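Local coordinates for protein beta-N-acetylglucosaminidase Nag2 (Vibrio harveyi, PDB 6EZR) that probably hydrolyses terminal non-reducing N-acetyl-D-hexosamine residues of N-acetyl-beta-D-hexosaminides, as a glycoside hydrolase of family 20, at residues A[486-491]-A[503-508]; A[97-102]-A[335-340]; A[184-189]-A[630-635]; A[402-407]-A[442-447]. All coordinates share one frame; numbering follows the deposited sequence.

Contact 1 of 4, residues A[486-491]-A[503-508]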
loop_
_atom_site.group_PDB
_atom_site.type_symbol
_atom_site.label_atom_id
_atom_site.label_comp_id
_atom_site.label_asym_id
_atom_site.label_seq_id
_atom_site.Cartn_x
_atom_site.Cartn_y
_atom_site.Cartn_z
ATOM N N GLY A 486 13.569 -7.351 3.162
ATOM C CA GLY A 486 12.704 -8.430 2.686
ATOM C C GLY A 486 11.467 -8.623 3.536
ATOM O O GLY A 486 11.407 -8.158 4.671
ATOM N N TRP A 487 10.481 -9.320 2.975
ATOM C CA TRP A 487 9.257 -9.650 3.692
ATOM C C TRP A 487 9.457 -10.816 4.665
ATOM O O TRP A 487 10.403 -11.596 4.535
ATOM C CB TRP A 487 8.147 -10.007 2.710
ATOM C CG TRP A 487 7.626 -8.848 1.914
ATOM C CD1 TRP A 487 7.610 -8.733 0.559
ATOM C CD2 TRP A 487 7.009 -7.659 2.423
ATOM N NE1 TRP A 487 7.046 -7.535 0.189
ATOM C CE2 TRP A 487 6.662 -6.862 1.316
ATOM C CE3 TRP A 487 6.729 -7.182 3.712
ATOM C CZ2 TRP A 487 6.049 -5.616 1.454
ATOM C CZ3 TRP A 487 6.128 -5.946 3.850
ATOM C CH2 TRP A 487 5.794 -5.173 2.730
ATOM N N GLU A 488 8.562 -10.874 5.652
ATOM C CA GLU A 488 8.371 -11.981 6.616
ATOM C C GLU A 488 9.179 -13.279 6.407
ATOM O O GLU A 488 10.032 -13.644 7.223
ATOM C CB GLU A 488 6.856 -12.304 6.647
ATOM C CG GLU A 488 6.406 -13.373 7.629
ATOM C CD GLU A 488 6.552 -12.954 9.082
ATOM O OE1 GLU A 488 6.237 -11.791 9.409
ATOM O OE2 GLU A 488 6.958 -13.805 9.904
ATOM N N GLU A 489 8.903 -13.962 5.303
ATOM C CA GLU A 489 9.401 -15.317 5.081
ATOM C C GLU A 489 10.880 -15.406 4.676
ATOM O O GLU A 489 11.438 -16.504 4.646
ATOM C CB GLU A 489 8.537 -16.019 4.048
ATOM C CG GLU A 489 7.069 -16.106 4.441
ATOM C CD GLU A 489 6.174 -16.332 3.245
ATOM O OE1 GLU A 489 6.258 -15.524 2.283
ATOM O OE2 GLU A 489 5.406 -17.318 3.268
ATOM N N ALA A 490 11.515 -14.272 4.388
ATOM C CA ALA A 490 12.966 -14.235 4.160
ATOM C C ALA A 490 13.815 -14.766 5.331
ATOM O O ALA A 490 14.938 -15.199 5.106
ATOM C CB ALA A 490 13.411 -12.829 3.789
ATOM N N GLN A 491 13.283 -14.729 6.556
ATOM C CA GLN A 491 13.996 -15.199 7.759
ATOM C C GLN A 491 14.206 -16.707 7.855
ATOM O O GLN A 491 15.112 -17.147 8.557
ATOM C CB GLN A 491 13.265 -14.741 9.039
ATOM C CG GLN A 491 11.958 -15.483 9.321
ATOM C CD GLN A 491 11.241 -14.984 10.560
ATOM O OE1 GLN A 491 11.546 -15.414 11.677
ATOM N NE2 GLN A 491 10.257 -14.100 10.371
ATOM N N TYR A 503 10.578 -7.358 7.185
ATOM C CA TYR A 503 9.305 -6.664 7.350
ATOM C C TYR A 503 8.298 -7.746 7.739
ATOM O O TYR A 503 7.873 -8.542 6.903
ATOM C CB TYR A 503 8.905 -5.939 6.051
ATOM C CG TYR A 503 9.603 -4.599 5.832
ATOM C CD1 TYR A 503 10.995 -4.483 5.932
ATOM C CD2 TYR A 503 8.879 -3.445 5.508
ATOM C CE1 TYR A 503 11.639 -3.267 5.732
ATOM C CE2 TYR A 503 9.523 -2.220 5.309
ATOM C CZ TYR A 503 10.908 -2.143 5.418
ATOM O OH TYR A 503 11.578 -0.952 5.225
ATOM N N SER A 504 7.961 -7.793 9.024
ATOM C CA SER A 504 7.151 -8.861 9.584
ATOM C C SER A 504 5.661 -8.526 9.587
ATOM O O SER A 504 5.251 -7.544 10.203
ATOM C CB SER A 504 7.602 -9.164 11.008
ATOM O OG SER A 504 6.822 -10.206 11.579
ATOM N N TRP A 505 4.853 -9.351 8.916
ATOM C CA TRP A 505 3.390 -9.158 8.908
ATOM C C TRP A 505 2.566 -10.240 9.604
ATOM O O TRP A 505 1.353 -10.081 9.738
ATOM C CB TRP A 505 2.832 -8.859 7.499
ATOM C CG TRP A 505 3.374 -9.636 6.353
ATOM C CD1 TRP A 505 4.017 -9.125 5.259
ATOM C CD2 TRP A 505 3.280 -11.045 6.138
ATOM N NE1 TRP A 505 4.351 -10.130 4.390
ATOM C CE2 TRP A 505 3.911 -11.320 4.903
ATOM C CE3 TRP A 505 2.736 -12.106 6.871
ATOM C CZ2 TRP A 505 4.014 -12.612 4.388
ATOM C CZ3 TRP A 505 2.839 -13.390 6.357
ATOM C CH2 TRP A 505 3.476 -13.633 5.126
ATOM N N LEU A 506 3.206 -11.310 10.075
ATOM C CA LEU A 506 2.472 -12.430 10.660
ATOM C C LEU A 506 1.893 -12.065 12.034
ATOM O O LEU A 506 0.680 -12.118 12.237
ATOM C CB LEU A 506 3.364 -13.666 10.757
ATOM C CG LEU A 506 2.644 -14.962 11.167
ATOM C CD1 LEU A 506 1.609 -15.434 10.147
ATOM C CD2 LEU A 506 3.671 -16.051 11.411
ATOM N N SER A 507 2.772 -11.682 12.957
ATOM C CA SER A 507 2.392 -11.376 14.338
ATOM C C SER A 507 3.533 -10.678 15.074
ATOM O O SER A 507 4.688 -10.723 14.640
ATOM C CB SER A 507 2.045 -12.662 15.088
ATOM O OG SER A 507 3.195 -13.482 15.231
ATOM N N GLU A 508 3.209 -10.056 16.199
ATOM C CA GLU A 508 4.231 -9.427 17.027
ATOM C C GLU A 508 5.150 -10.477 17.658
ATOM O O GLU A 508 6.374 -10.312 17.664
ATOM C CB GLU A 508 3.602 -8.557 18.105
ATOM C CG GLU A 508 4.616 -7.735 18.882
ATOM C CD GLU A 508 3.944 -6.820 19.872
ATOM O OE1 GLU A 508 3.497 -5.735 19.453
ATOM O OE2 GLU A 508 3.856 -7.180 21.061
HETATM O O HOH W 1 8.558 -12.545 11.873
#

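Contact 2 of 4, residues A[97-102]-A[335-340]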
loop_
_atom_site.group_PDB
_atom_site.type_symbol
_atom_site.label_atom_id
_atom_site.label_comp_id
_atom_site.label_asym_id
_atom_site.label_seq_id
_atom_site.Cartn_x
_atom_site.Cartn_y
_atom_site.Cartn_z
ATOM N N PHE A 97 -18.538 -10.126 -8.574
ATOM C CA PHE A 97 -17.831 -9.790 -9.808
ATOM C C PHE A 97 -17.695 -8.282 -9.890
ATOM O O PHE A 97 -18.671 -7.572 -9.657
ATOM C CB PHE A 97 -18.589 -10.269 -11.061
ATOM C CG PHE A 97 -18.778 -11.761 -11.177
ATOM C CD1 PHE A 97 -17.999 -12.677 -10.461
ATOM C CD2 PHE A 97 -19.727 -12.260 -12.077
ATOM C CE1 PHE A 97 -18.187 -14.050 -10.615
ATOM C CE2 PHE A 97 -19.912 -13.635 -12.237
ATOM C CZ PHE A 97 -19.141 -14.530 -11.502
ATOM N N ASN A 98 -16.494 -7.796 -10.192
ATOM C CA ASN A 98 -16.279 -6.356 -10.372
ATOM C C ASN A 98 -16.769 -5.863 -11.738
ATOM O O ASN A 98 -17.313 -4.757 -11.852
ATOM C CB ASN A 98 -14.808 -5.973 -10.180
ATOM C CG ASN A 98 -14.553 -4.489 -10.440
ATOM O OD1 ASN A 98 -13.832 -4.121 -11.365
ATOM N ND2 ASN A 98 -15.177 -3.631 -9.638
ATOM N N GLU A 99 -16.571 -6.685 -12.764
ATOM C CA GLU A 99 -16.850 -6.291 -14.138
ATOM C C GLU A 99 -17.105 -7.528 -14.989
ATOM O O GLU A 99 -16.662 -8.622 -14.640
ATOM C CB GLU A 99 -15.652 -5.512 -14.689
ATOM C CG GLU A 99 -16.002 -4.300 -15.537
ATOM C CD GLU A 99 -14.805 -3.393 -15.783
ATOM O OE1 GLU A 99 -13.904 -3.316 -14.919
ATOM O OE2 GLU A 99 -14.762 -2.751 -16.856
ATOM N N ALA A 100 -17.811 -7.334 -16.102
ATOM C CA ALA A 100 -18.087 -8.401 -17.058
ATOM C C ALA A 100 -18.253 -7.876 -18.484
ATOM O O ALA A 100 -18.606 -6.709 -18.700
ATOM C CB ALA A 100 -19.315 -9.187 -16.637
ATOM N N MET A 101 -17.994 -8.762 -19.446
ATOM C CA MET A 101 -18.089 -8.454 -20.868
ATOM C C MET A 101 -18.286 -9.739 -21.677
ATOM O O MET A 101 -18.028 -10.836 -21.177
ATOM C CB MET A 101 -16.849 -7.694 -21.341
ATOM C CG MET A 101 -15.532 -8.452 -21.245
ATOM S SD MET A 101 -14.374 -7.944 -22.535
ATOM C CE MET A 101 -15.052 -8.809 -23.954
ATOM N N ILE A 102 -18.753 -9.612 -22.916
ATOM C CA ILE A 102 -18.871 -10.781 -23.800
ATOM C C ILE A 102 -18.114 -10.593 -25.107
ATOM O O ILE A 102 -17.973 -9.478 -25.603
ATOM C CB ILE A 102 -20.333 -11.208 -24.088
ATOM C CG1 ILE A 102 -21.188 -10.032 -24.568
ATOM C CG2 ILE A 102 -20.946 -11.859 -22.855
ATOM C CD1 ILE A 102 -22.436 -10.473 -25.312
ATOM N N THR A 335 -9.870 -4.692 -12.345
ATOM C CA THR A 335 -10.690 -3.627 -12.929
ATOM C C THR A 335 -10.268 -3.445 -14.385
ATOM O O THR A 335 -9.351 -4.125 -14.845
ATOM C CB THR A 335 -10.496 -2.292 -12.181
ATOM O OG1 THR A 335 -9.138 -1.855 -12.320
ATOM C CG2 THR A 335 -10.832 -2.431 -10.697
ATOM N N HIS A 336 -10.940 -2.537 -15.099
ATOM C CA HIS A 336 -10.610 -2.191 -16.498
ATOM C C HIS A 336 -10.550 -3.414 -17.422
ATOM O O HIS A 336 -9.633 -3.556 -18.235
ATOM C CB HIS A 336 -9.300 -1.400 -16.558
ATOM C CG HIS A 336 -9.383 -0.060 -15.901
ATOM N ND1 HIS A 336 -9.244 0.112 -14.541
ATOM C CD2 HIS A 336 -9.607 1.171 -16.415
ATOM C CE1 HIS A 336 -9.376 1.393 -14.246
ATOM N NE2 HIS A 336 -9.596 2.057 -15.366
ATOM N N LEU A 337 -11.550 -4.281 -17.277
ATOM C CA LEU A 337 -11.644 -5.554 -18.009
ATOM C C LEU A 337 -11.505 -5.432 -19.541
ATOM O O LEU A 337 -10.875 -6.289 -20.169
ATOM C CB LEU A 337 -12.970 -6.225 -17.656
ATOM C CG LEU A 337 -13.216 -7.694 -17.997
ATOM C CD1 LEU A 337 -12.320 -8.612 -17.181
ATOM C CD2 LEU A 337 -14.681 -8.005 -17.721
ATOM N N SER A 338 -12.075 -4.367 -20.117
ATOM C CA SER A 338 -12.092 -4.133 -21.587
ATOM C C SER A 338 -11.120 -3.074 -22.141
ATOM O O SER A 338 -10.977 -2.946 -23.358
ATOM C CB SER A 338 -13.508 -3.754 -22.024
ATOM O OG SER A 338 -14.412 -4.792 -21.697
ATOM N N GLN A 339 -10.465 -2.327 -21.258
ATOM C CA GLN A 339 -9.550 -1.262 -21.654
ATOM C C GLN A 339 -8.115 -1.771 -21.624
ATOM O O GLN A 339 -7.822 -2.802 -21.016
ATOM C CB GLN A 339 -9.689 -0.061 -20.710
ATOM C CG GLN A 339 -11.087 0.551 -20.641
ATOM C CD GLN A 339 -12.004 -0.109 -19.604
ATOM O OE1 GLN A 339 -12.597 -1.166 -19.861
ATOM N NE2 GLN A 339 -12.132 0.520 -18.433
ATOM N N ARG A 340 -7.230 -1.057 -22.311
ATOM C CA ARG A 340 -5.791 -1.200 -22.107
ATOM C C ARG A 340 -5.482 -0.401 -20.850
ATOM O O ARG A 340 -5.635 0.818 -20.861
ATOM C CB ARG A 340 -4.999 -0.639 -23.296
ATOM C CG ARG A 340 -3.482 -0.597 -23.089
ATOM C CD ARG A 340 -2.775 0.103 -24.244
ATOM N NE ARG A 340 -1.359 -0.274 -24.353
ATOM C CZ ARG A 340 -0.305 0.506 -24.093
ATOM N NH1 ARG A 340 -0.438 1.770 -23.688
ATOM N NH2 ARG A 340 0.920 0.008 -24.247
#

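Contact 3 of 4, residues A[184-189]-A[630-635]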
loop_
_atom_site.group_PDB
_atom_site.type_symbol
_atom_site.label_atom_id
_atom_site.label_comp_id
_atom_site.label_asym_id
_atom_site.label_seq_id
_atom_site.Cartn_x
_atom_site.Cartn_y
_atom_site.Cartn_z
ATOM N N ARG A 184 -0.583 26.744 0.280
ATOM C CA ARG A 184 -1.450 25.739 -0.365
ATOM C C ARG A 184 -2.817 25.547 0.298
ATOM O O ARG A 184 -3.841 25.510 -0.388
ATOM C CB ARG A 184 -0.737 24.385 -0.417
ATOM C CG ARG A 184 -1.390 23.367 -1.340
ATOM C CD ARG A 184 -0.619 22.057 -1.347
ATOM N NE ARG A 184 -0.617 21.381 -0.045
ATOM C CZ ARG A 184 -1.633 20.689 0.482
ATOM N NH1 ARG A 184 -2.796 20.561 -0.153
ATOM N NH2 ARG A 184 -1.489 20.114 1.674
ATOM N N ILE A 185 -2.817 25.417 1.623
ATOM C CA ILE A 185 -4.035 25.111 2.385
ATOM C C ILE A 185 -4.854 26.377 2.641
ATOM O O ILE A 185 -6.010 26.471 2.226
ATOM C CB ILE A 185 -3.699 24.404 3.728
ATOM C CG1 ILE A 185 -2.982 23.070 3.462
ATOM C CG2 ILE A 185 -4.962 24.146 4.555
ATOM C CD1 ILE A 185 -2.292 22.481 4.672
ATOM N N HIS A 186 -4.235 27.342 3.319
ATOM C CA HIS A 186 -4.922 28.529 3.852
ATOM C C HIS A 186 -4.816 29.810 3.019
ATOM O O HIS A 186 -5.538 30.767 3.298
ATOM C CB HIS A 186 -4.405 28.821 5.261
ATOM C CG HIS A 186 -4.696 27.733 6.244
ATOM N ND1 HIS A 186 -3.724 26.873 6.706
ATOM C CD2 HIS A 186 -5.847 27.366 6.854
ATOM C CE1 HIS A 186 -4.262 26.024 7.562
ATOM N NE2 HIS A 186 -5.550 26.299 7.668
ATOM N N GLN A 187 -3.934 29.824 2.015
ATOM C CA GLN A 187 -3.618 31.035 1.221
ATOM C C GLN A 187 -2.999 32.152 2.100
ATOM O O GLN A 187 -3.160 33.348 1.838
ATOM C CB GLN A 187 -4.842 31.530 0.416
ATOM C CG GLN A 187 -5.326 30.559 -0.662
ATOM C CD GLN A 187 -6.154 29.389 -0.123
ATOM O OE1 GLN A 187 -7.045 29.576 0.710
ATOM N NE2 GLN A 187 -5.866 28.174 -0.604
ATOM N N PHE A 188 -2.262 31.719 3.122
ATOM C CA PHE A 188 -1.608 32.586 4.091
ATOM C C PHE A 188 -0.114 32.664 3.766
ATOM O O PHE A 188 0.611 31.679 3.896
ATOM C CB PHE A 188 -1.813 32.034 5.499
ATOM C CG PHE A 188 -1.528 33.023 6.577
ATOM C CD1 PHE A 188 -2.471 33.996 6.899
ATOM C CD2 PHE A 188 -0.322 32.999 7.268
ATOM C CE1 PHE A 188 -2.225 34.919 7.897
ATOM C CE2 PHE A 188 -0.068 33.926 8.270
ATOM C CZ PHE A 188 -1.023 34.885 8.585
ATOM N N THR A 189 0.322 33.840 3.328
ATOM C CA THR A 189 1.679 34.057 2.836
ATOM C C THR A 189 2.558 34.714 3.901
ATOM O O THR A 189 2.464 35.916 4.135
ATOM C CB THR A 189 1.665 34.928 1.559
ATOM O OG1 THR A 189 0.567 34.546 0.718
ATOM C CG2 THR A 189 2.995 34.785 0.791
ATOM N N LEU A 630 -8.760 18.442 6.927
ATOM C CA LEU A 630 -8.819 17.472 5.825
ATOM C C LEU A 630 -9.830 17.866 4.743
ATOM O O LEU A 630 -9.660 17.500 3.570
ATOM C CB LEU A 630 -9.137 16.065 6.362
ATOM C CG LEU A 630 -8.033 15.348 7.147
ATOM C CD1 LEU A 630 -8.545 14.036 7.725
ATOM C CD2 LEU A 630 -6.834 15.075 6.256
ATOM N N ASP A 631 -10.880 18.588 5.146
ATOM C CA ASP A 631 -11.881 19.132 4.218
ATOM C C ASP A 631 -11.335 20.283 3.387
ATOM O O ASP A 631 -11.570 20.330 2.181
ATOM C CB ASP A 631 -13.126 19.625 4.963
ATOM C CG ASP A 631 -13.896 18.507 5.621
ATOM O OD1 ASP A 631 -14.265 17.542 4.921
ATOM O OD2 ASP A 631 -14.149 18.606 6.843
ATOM N N LEU A 632 -10.617 21.209 4.024
ATOM C CA LEU A 632 -9.951 22.302 3.304
ATOM C C LEU A 632 -9.044 21.777 2.171
ATOM O O LEU A 632 -8.934 22.412 1.121
ATOM C CB LEU A 632 -9.148 23.182 4.271
ATOM C CG LEU A 632 -9.946 24.047 5.263
ATOM C CD1 LEU A 632 -9.032 24.586 6.351
ATOM C CD2 LEU A 632 -10.680 25.197 4.583
ATOM N N GLN A 633 -8.429 20.613 2.385
ATOM C CA GLN A 633 -7.596 19.951 1.373
ATOM C C GLN A 633 -8.347 18.981 0.442
ATOM O O GLN A 633 -7.739 18.362 -0.420
ATOM C CB GLN A 633 -6.470 19.186 2.066
ATOM C CG GLN A 633 -5.636 20.011 3.029
ATOM C CD GLN A 633 -4.705 19.152 3.853
ATOM O OE1 GLN A 633 -3.608 18.817 3.416
ATOM N NE2 GLN A 633 -5.135 18.800 5.059
ATOM N N GLY A 634 -9.654 18.840 0.620
ATOM C CA GLY A 634 -10.474 17.948 -0.202
ATOM C C GLY A 634 -10.109 16.475 -0.124
ATOM O O GLY A 634 -10.151 15.775 -1.135
ATOM N N VAL A 635 -9.752 16.010 1.073
ATOM C CA VAL A 635 -9.428 14.597 1.304
ATOM C C VAL A 635 -10.720 13.834 1.571
ATOM O O VAL A 635 -11.429 14.141 2.529
ATOM C CB VAL A 635 -8.468 14.415 2.501
ATOM C CG1 VAL A 635 -8.137 12.937 2.734
ATOM C CG2 VAL A 635 -7.191 15.224 2.289
HETATM O O HOH W 2 -3.551 17.671 0.808
#

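Contact 4 of 4, residues A[402-407]-A[442-447]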
loop_
_atom_site.group_PDB
_atom_site.type_symbol
_atom_site.label_atom_id
_atom_site.label_comp_id
_atom_site.label_asym_id
_atom_site.label_seq_id
_atom_site.Cartn_x
_atom_site.Cartn_y
_atom_site.Cartn_z
ATOM N N ASP A 402 3.107 -19.420 -13.635
ATOM C CA ASP A 402 4.137 -18.903 -14.562
ATOM C C ASP A 402 4.835 -17.611 -14.072
ATOM O O ASP A 402 5.319 -16.807 -14.877
ATOM C CB ASP A 402 3.485 -18.656 -15.932
ATOM C CG ASP A 402 2.276 -17.722 -15.856
ATOM O OD1 ASP A 402 1.894 -17.291 -14.739
ATOM O OD2 ASP A 402 1.703 -17.410 -16.919
ATOM N N ASN A 403 4.913 -17.429 -12.757
ATOM C CA ASN A 403 5.286 -16.128 -12.181
ATOM C C ASN A 403 6.550 -16.132 -11.331
ATOM O O ASN A 403 6.824 -15.159 -10.633
ATOM C CB ASN A 403 4.122 -15.587 -11.353
ATOM C CG ASN A 403 3.922 -16.353 -10.056
ATOM O OD1 ASN A 403 3.789 -17.576 -10.067
ATOM N ND2 ASN A 403 3.918 -15.642 -8.932
ATOM N N VAL A 404 7.324 -17.206 -11.398
ATOM C CA VAL A 404 8.519 -17.343 -10.564
ATOM C C VAL A 404 9.768 -17.298 -11.455
ATOM O O VAL A 404 9.892 -18.070 -12.410
ATOM C CB VAL A 404 8.442 -18.622 -9.700
ATOM C CG1 VAL A 404 9.678 -18.792 -8.835
ATOM C CG2 VAL A 404 7.220 -18.557 -8.795
ATOM N N ILE A 405 10.667 -16.365 -11.146
ATOM C CA ILE A 405 11.992 -16.279 -11.771
ATOM C C ILE A 405 12.731 -17.620 -11.635
ATOM O O ILE A 405 12.676 -18.271 -10.587
ATOM C CB ILE A 405 12.843 -15.159 -11.110
ATOM C CG1 ILE A 405 12.290 -13.761 -11.442
ATOM C CG2 ILE A 405 14.328 -15.255 -11.487
ATOM C CD1 ILE A 405 12.490 -13.296 -12.867
ATOM N N ASN A 406 13.434 -18.012 -12.691
ATOM C CA ASN A 406 14.233 -19.234 -12.668
ATOM C C ASN A 406 15.661 -18.896 -12.224
ATOM O O ASN A 406 16.327 -18.105 -12.884
ATOM C CB ASN A 406 14.235 -19.906 -14.044
ATOM C CG ASN A 406 14.706 -21.353 -13.985
ATOM O OD1 ASN A 406 15.813 -21.640 -13.521
ATOM N ND2 ASN A 406 13.865 -22.273 -14.449
ATOM N N PRO A 407 16.140 -19.495 -11.113
ATOM C CA PRO A 407 17.476 -19.171 -10.607
ATOM C C PRO A 407 18.634 -19.959 -11.247
ATOM O O PRO A 407 19.785 -19.774 -10.841
ATOM C CB PRO A 407 17.357 -19.488 -9.115
ATOM C CG PRO A 407 16.348 -20.582 -9.039
ATOM C CD PRO A 407 15.468 -20.485 -10.252
ATOM N N GLY A 442 7.211 -26.979 -4.402
ATOM C CA GLY A 442 7.544 -27.780 -5.581
ATOM C C GLY A 442 7.900 -27.016 -6.851
ATOM O O GLY A 442 7.926 -27.611 -7.929
ATOM N N VAL A 443 8.176 -25.714 -6.738
ATOM C CA VAL A 443 8.597 -24.904 -7.890
ATOM C C VAL A 443 10.015 -25.317 -8.323
ATOM O O VAL A 443 10.817 -25.762 -7.496
ATOM C CB VAL A 443 8.496 -23.389 -7.579
ATOM C CG1 VAL A 443 9.561 -22.935 -6.585
ATOM C CG2 VAL A 443 8.552 -22.561 -8.854
ATOM N N TRP A 444 10.289 -25.214 -9.622
ATOM C CA TRP A 444 11.565 -25.667 -10.245
ATOM C C TRP A 444 11.913 -27.168 -10.146
ATOM O O TRP A 444 13.014 -27.551 -10.530
ATOM C CB TRP A 444 12.779 -24.889 -9.702
ATOM C CG TRP A 444 12.612 -23.424 -9.593
ATOM C CD1 TRP A 444 12.214 -22.570 -10.569
ATOM C CD2 TRP A 444 12.858 -22.626 -8.429
ATOM N NE1 TRP A 444 12.185 -21.283 -10.084
ATOM C CE2 TRP A 444 12.577 -21.292 -8.773
ATOM C CE3 TRP A 444 13.284 -22.914 -7.127
ATOM C CZ2 TRP A 444 12.723 -20.237 -7.868
ATOM C CZ3 TRP A 444 13.423 -21.864 -6.219
ATOM C CH2 TRP A 444 13.141 -20.542 -6.597
ATOM N N SER A 445 11.014 -28.008 -9.639
ATOM C CA SER A 445 11.338 -29.422 -9.381
ATOM C C SER A 445 11.522 -30.258 -10.655
ATOM O O SER A 445 12.224 -31.267 -10.634
ATOM C CB SER A 445 10.278 -30.064 -8.482
ATOM O OG SER A 445 8.997 -30.013 -9.084
ATOM N N LYS A 446 10.882 -29.836 -11.743
ATOM C CA LYS A 446 11.053 -30.455 -13.066
ATOM C C LYS A 446 11.647 -29.459 -14.084
ATOM O O LYS A 446 11.253 -29.433 -15.249
ATOM C CB LYS A 446 9.716 -31.040 -13.540
ATOM C CG LYS A 446 9.247 -32.224 -12.696
ATOM C CD LYS A 446 7.746 -32.475 -12.785
ATOM C CE LYS A 446 7.351 -33.181 -14.074
ATOM N NZ LYS A 446 5.880 -33.404 -14.156
ATOM N N SER A 447 12.593 -28.639 -13.613
ATOM C CA SER A 447 13.401 -27.754 -14.456
ATOM C C SER A 447 14.764 -28.422 -14.667
ATOM O O SER A 447 15.497 -28.623 -13.690
ATOM C CB SER A 447 13.595 -26.387 -13.788
ATOM O OG SER A 447 14.740 -25.704 -14.285
#

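Contact 1 of 4, residues A[486-491]-A[503-508]
E488 packs CB and CG against one face of the W505 indole and sends its carboxylate to the S504 hydroxyl and the backbone N of W505 and L506. E488 CB sits over the centre of the W505 six-membered ring, 3.6 Å from the centroid, a CH-pi contact. CG is anti to the backbone N (chi1 -177°), and a bend at chi2 then carries the carboxylate past the ring. E488 OE1 is gripped by several donors. S504 OG gives it a hydrogen bond of 2.8 Å on the syn lone pair. L506 N comes from above the carboxylate plane at 3.1 Å, and W505 N adds a weak bond. A water links E488 OE2, S504 OG and Q491 NE2.

W487 and Y503 form an offset edge-to-face pair, with the edge of Y503 toward the face of W487 and the planes at 88°. W487 CE3 also meets Y503 CB at 3.4 Å. W505 meets W487 obliquely, completing an aromatic cluster. The strands that carry W487 and Y503 run parallel: Y503 N bonds to G486 O at 2.8 Å, and E488 N to Y503 O at 2.7 Å. These are neighbouring strands of the catalytic TIM barrel. E489 binds the backbone N of E438, the predicted proton donor. The buried E488 carboxylate is thus well supplied with donors, which would probably favour its charged form and hold the chain where strand 501-504 ends.

Contact 2 of 4, residues A[97-102]-A[335-340]
The apolar part centres on L337, which reaches toward strand 99-105. Its CD2 lies 3.5 Å from A100 CA and 3.7 Å from M101 CG. CG is anti to the backbone N (chi1 -166°), and chi2 turns CD2 onto the strand.

The polar part belongs to E99. Its side chain runs antiparallel to that of L337, each pointing to the other's backbone. E99 OE1 takes a weak hydrogen bond from L337 N, long at 3.5 Å but nearly straight at 173°. H336 N is also close to E99 OE1, at 3.1 Å. The carboxylate therefore faces the backbone of the loop.

A sulfur-hydroxyl contact lies further along the strand, where M101 SD and S338 OG are 3.3 Å apart. T335 OG1 turns instead to H275 and, within the loop, to H336 ND1.

No backbone hydrogen bond joins the segments, and L337 also rests on T40 of the adjacent strand. This is an interdomain contact, with a loop of the catalytic TIM barrel laid against the N-terminal beta-sheet domain.

Contact 3 of 4, residues A[184-189]-A[630-635]
This is a small, partly buried contact between two helix C-terminal ends, those of helices 172-186 and 616-632. One hydrogen bond and a few apolar touches carry it. R184 NH2 donates to Q633 OE1 at 3.0 Å, with an N-H...O angle of 162°. The oxygen lies at the edge of the guanidinium, near its plane, while the guanidinium and amide planes are 44° apart. A bend at chi3 (64°) brings the arginine round to the glutamine. The same NH2 has a salt bridge to E181, and Q633 NE2 bonds to the backbone O of L629, so each group has a second partner, one in helix 172-186 and the other in helix 616-632. A water also donates to Q633 OE1.

Beside this pair, I185 CG1 packs against Q633 CG at 4.1 Å. L632 CD1 touches H186 NE2 at the same distance. Helix 279-291 lies next to R184 and Q633. Helix 616-632 ends in a Schellman motif at G634, where positive phi accompanies two bonds back into the last turn. The contact thus joins the family 20 domain 2 to the C-terminal helix.

Contact 4 of 4, residues A[402-407]-A[442-447]
W444 is clamped at the tight end of this contact, with P407 on one face and V443 of its own turn on the other. P407 CD lies 3.5 Å from the centroid of the five-membered ring, 23° off the normal, a CH-pi contact. V443 CG1 lies over the opposite face, toward the rim. V404 CG1 meets W444 CZ2 obliquely at 3.5 Å, and it also touches V443 CG2 at 3.9 Å. CG1 of V404 is anti to the backbone N (chi1 179°), which turns it to the indole. The indole N-H is less well directed. W444 NE1 gives I405 O, at the ring edge, a weak bond of 3.1 Å with an angle of only 132°.

The packing is looser toward N406 and S447, where N406 ND2 and S447 OG are 3.5 Å apart. Each side chain has its stronger partner outside the pair. N406 OD1 binds the backbone N of A408, and S447 OG binds E387 and caps the N-terminus of helix 448-457. This looser side is still buried, like all the residues that touch.

G442-S445 forms a type II turn and W444-S447 a type I turn. Both segments are loops, one leading into helix 410-426 and the other running from strand 431-435 to helix 448-457. L465 of helix 465-479 packs on both W444 and P407, and C450 of helix 448-457 touches both as well.

Contacts 1 and 4 are buried, and all four of their segments lie in the catalytic domain. Their nearest atoms are about 11 Å apart. Contact 1 joins adjacent strands of the barrel and is rich in hydrogen bonds, both backbone and carboxylate. Contact 4 joins two loops and depends mainly on apolar and CH-pi packing. Contacts 2 and 3 are only partly buried and link the barrel region to other parts of the chain: contact 2 to the N-terminal sheet, contact 3 to the family 20 domain 2. Their centres are 37 Å apart. Contact 2 has one weak hydrogen bond, and contact 3 one good one. No two contacts join the same helix or strand.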